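Local coordinates for protein DocCel5: Type I dockerin repeat domain from A. cellulolyticus family 5 endoglucanase WP_010249057 S51I, L52N mutant (Acetivibrio cellulolyticus, PDB 5NRM) that binds a cohesin of scaffoldin B as a calcium-loaded type I dockerin module and so probably tethers a family 5 endoglucanase to the cellulosome, at residues G3-N8 with A17-Y22. Numbering follows the deposited sequence.
With CA (calcium ion), chain C.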
loop_
_atom_site.group_PDB
_atom_site.type_symbol
_atom_site.label_atom_id
_atom_site.label_comp_id
_atom_site.label_asym_id
_atom_site.label_seq_id
_atom_site.Cartn_x
_atom_site.Cartn_y
_atom_site.Cartn_z
ATOM N N GLY B 3 -13.333 2.661 -11.517
ATOM C CA GLY B 3 -12.545 2.480 -10.302
ATOM C C GLY B 3 -12.630 3.626 -9.331
ATOM O O GLY B 3 -12.458 3.436 -8.153
ATOM N N ASP B 4 -12.991 4.796 -9.823
ATOM C CA ASP B 4 -12.924 5.998 -8.949
ATOM C C ASP B 4 -14.337 6.156 -8.334
ATOM O O ASP B 4 -15.101 7.080 -8.636
ATOM C CB ASP B 4 -12.547 7.235 -9.749
ATOM C CG ASP B 4 -12.369 8.458 -8.856
ATOM O OD1 ASP B 4 -12.322 8.243 -7.661
ATOM O OD2 ASP B 4 -12.373 9.606 -9.382
ATOM N N VAL B 5 -14.706 5.242 -7.438
ATOM C CA VAL B 5 -16.036 5.240 -6.846
ATOM C C VAL B 5 -16.367 6.424 -5.940
ATOM O O VAL B 5 -17.531 6.711 -5.820
ATOM C CB VAL B 5 -16.350 3.869 -6.112
ATOM C CG1 VAL B 5 -16.191 2.703 -7.059
ATOM C CG2 VAL B 5 -15.539 3.680 -4.880
ATOM N N ASP B 6 -15.383 7.149 -5.396
ATOM C CA ASP B 6 -15.716 8.356 -4.627
ATOM C C ASP B 6 -15.569 9.599 -5.474
ATOM O O ASP B 6 -15.868 10.659 -4.979
ATOM C CB ASP B 6 -14.930 8.535 -3.330
ATOM C CG ASP B 6 -13.419 8.729 -3.539
ATOM O OD1 ASP B 6 -12.959 8.938 -4.634
ATOM O OD2 ASP B 6 -12.766 8.682 -2.468
ATOM N N GLY B 7 -15.165 9.491 -6.733
ATOM C CA GLY B 7 -15.173 10.638 -7.622
ATOM C C GLY B 7 -14.075 11.646 -7.411
ATOM O O GLY B 7 -14.166 12.734 -8.021
ATOM N N ASN B 8 -13.078 11.314 -6.590
ATOM C CA ASN B 8 -12.090 12.332 -6.218
ATOM C C ASN B 8 -11.001 12.548 -7.289
ATOM O O ASN B 8 -10.281 13.541 -7.220
ATOM C CB ASN B 8 -11.491 12.132 -4.839
ATOM C CG ASN B 8 -10.494 11.028 -4.777
ATOM O OD1 ASN B 8 -10.389 10.193 -5.701
ATOM N ND2 ASN B 8 -9.723 11.004 -3.720
ATOM N N ALA B 17 -11.894 0.489 -0.215
ATOM C CA ALA B 17 -12.694 0.426 0.988
ATOM C C ALA B 17 -14.199 0.664 0.797
ATOM O O ALA B 17 -15.070 -0.042 1.369
ATOM C CB ALA B 17 -12.140 1.364 2.028
ATOM N N LEU B 18 -14.520 1.645 -0.009
ATOM C CA LEU B 18 -15.891 1.917 -0.299
ATOM C C LEU B 18 -16.513 0.744 -1.047
ATOM O O LEU B 18 -17.646 0.372 -0.778
ATOM C CB LEU B 18 -16.056 3.186 -1.124
ATOM C CG LEU B 18 -15.733 4.475 -0.328
ATOM C CD1 LEU B 18 -15.565 5.642 -1.234
ATOM C CD2 LEU B 18 -16.794 4.848 0.694
ATOM N N MET B 19 -15.788 0.183 -1.980
ATOM C CA MET B 19 -16.277 -1.022 -2.647
ATOM C C MET B 19 -16.512 -2.167 -1.621
ATOM O O MET B 19 -17.456 -2.932 -1.717
ATOM C CB MET B 19 -15.293 -1.479 -3.650
ATOM C CG MET B 19 -15.175 -0.539 -4.800
ATOM S SD MET B 19 -14.063 -1.213 -6.043
ATOM C CE MET B 19 -15.122 -2.590 -6.609
ATOM N N ARG B 20 -15.610 -2.266 -0.614
ATOM C CA ARG B 20 -15.788 -3.323 0.420
ATOM C C ARG B 20 -17.053 -3.050 1.210
ATOM O O ARG B 20 -17.872 -3.957 1.421
ATOM C CB ARG B 20 -14.577 -3.351 1.375
ATOM C CG ARG B 20 -14.601 -4.482 2.390
ATOM C CD ARG B 20 -14.387 -5.857 1.743
ATOM N NE ARG B 20 -14.416 -6.908 2.761
ATOM C CZ ARG B 20 -14.547 -8.204 2.507
ATOM N NH1 ARG B 20 -14.502 -8.634 1.263
ATOM N NH2 ARG B 20 -14.636 -9.074 3.501
ATOM N N ASN B 21 -17.272 -1.793 1.579
ATOM C CA ASN B 21 -18.488 -1.485 2.307
ATOM C C ASN B 21 -19.722 -1.755 1.502
ATOM O O ASN B 21 -20.735 -2.192 2.073
ATOM C CB ASN B 21 -18.521 -0.064 2.777
ATOM C CG ASN B 21 -17.841 0.118 4.086
ATOM O OD1 ASN B 21 -17.369 1.221 4.401
ATOM N ND2 ASN B 21 -17.797 -0.930 4.876
ATOM N N TYR B 22 -19.658 -1.535 0.180
ATOM C CA TYR B 22 -20.807 -1.809 -0.700
ATOM C C TYR B 22 -21.097 -3.322 -0.707
ATOM O O TYR B 22 -22.257 -3.781 -0.519
ATOM C CB TYR B 22 -20.503 -1.315 -2.116
ATOM C CG TYR B 22 -21.642 -1.446 -3.115
ATOM C CD1 TYR B 22 -21.876 -2.649 -3.769
ATOM C CD2 TYR B 22 -22.411 -0.329 -3.472
ATOM C CE1 TYR B 22 -22.899 -2.768 -4.704
ATOM C CE2 TYR B 22 -23.430 -0.437 -4.412
ATOM C CZ TYR B 22 -23.651 -1.658 -5.009
ATOM O OH TYR B 22 -24.626 -1.812 -5.957
HETATM CA CA CA C . -11.105 7.897 -5.717
HETATM O O HOH W 1 -10.310 7.912 -3.443
#
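V5 packs against L18 and M19 in an apolar contact between the first calcium-binding loop of this dockerin, an EF-hand-like module, and helix 13-23, into which that loop runs. The case illustrates how such a loop divides its labour: alternate residues D4, D6 and N8 turn oxygens to the calcium, while V5, between the first two, points toward the helix. Its two methyls part company there. CG2 lies 3.8 Å from L18 CB, the two side chains sliding past each other in opposite directions, whereas CG1, set anti to the carbonyl carbon (chi1 -56°), reaches M19 CG at 4.1 Å, where the side chains cross at about a right angle. No hydrogen bond links the two segments. S10 and D15 complete the metal site, and the L18 side chain touches both the calcium loop and L126 of the neighbouring chain. D6 works on both sides. Its OD1 binds calcium at 2.4 Å and accepts a hydrogen bond from N8 N at 3.1 Å, from above the carboxylate plane, forming an Asx turn; OD2 takes one from the calcium-bound water, so that both oxygens are held, which probably limits the carboxylate's rotation. On the helix side, D6 CB rests 3.6 Å from L18 CD1.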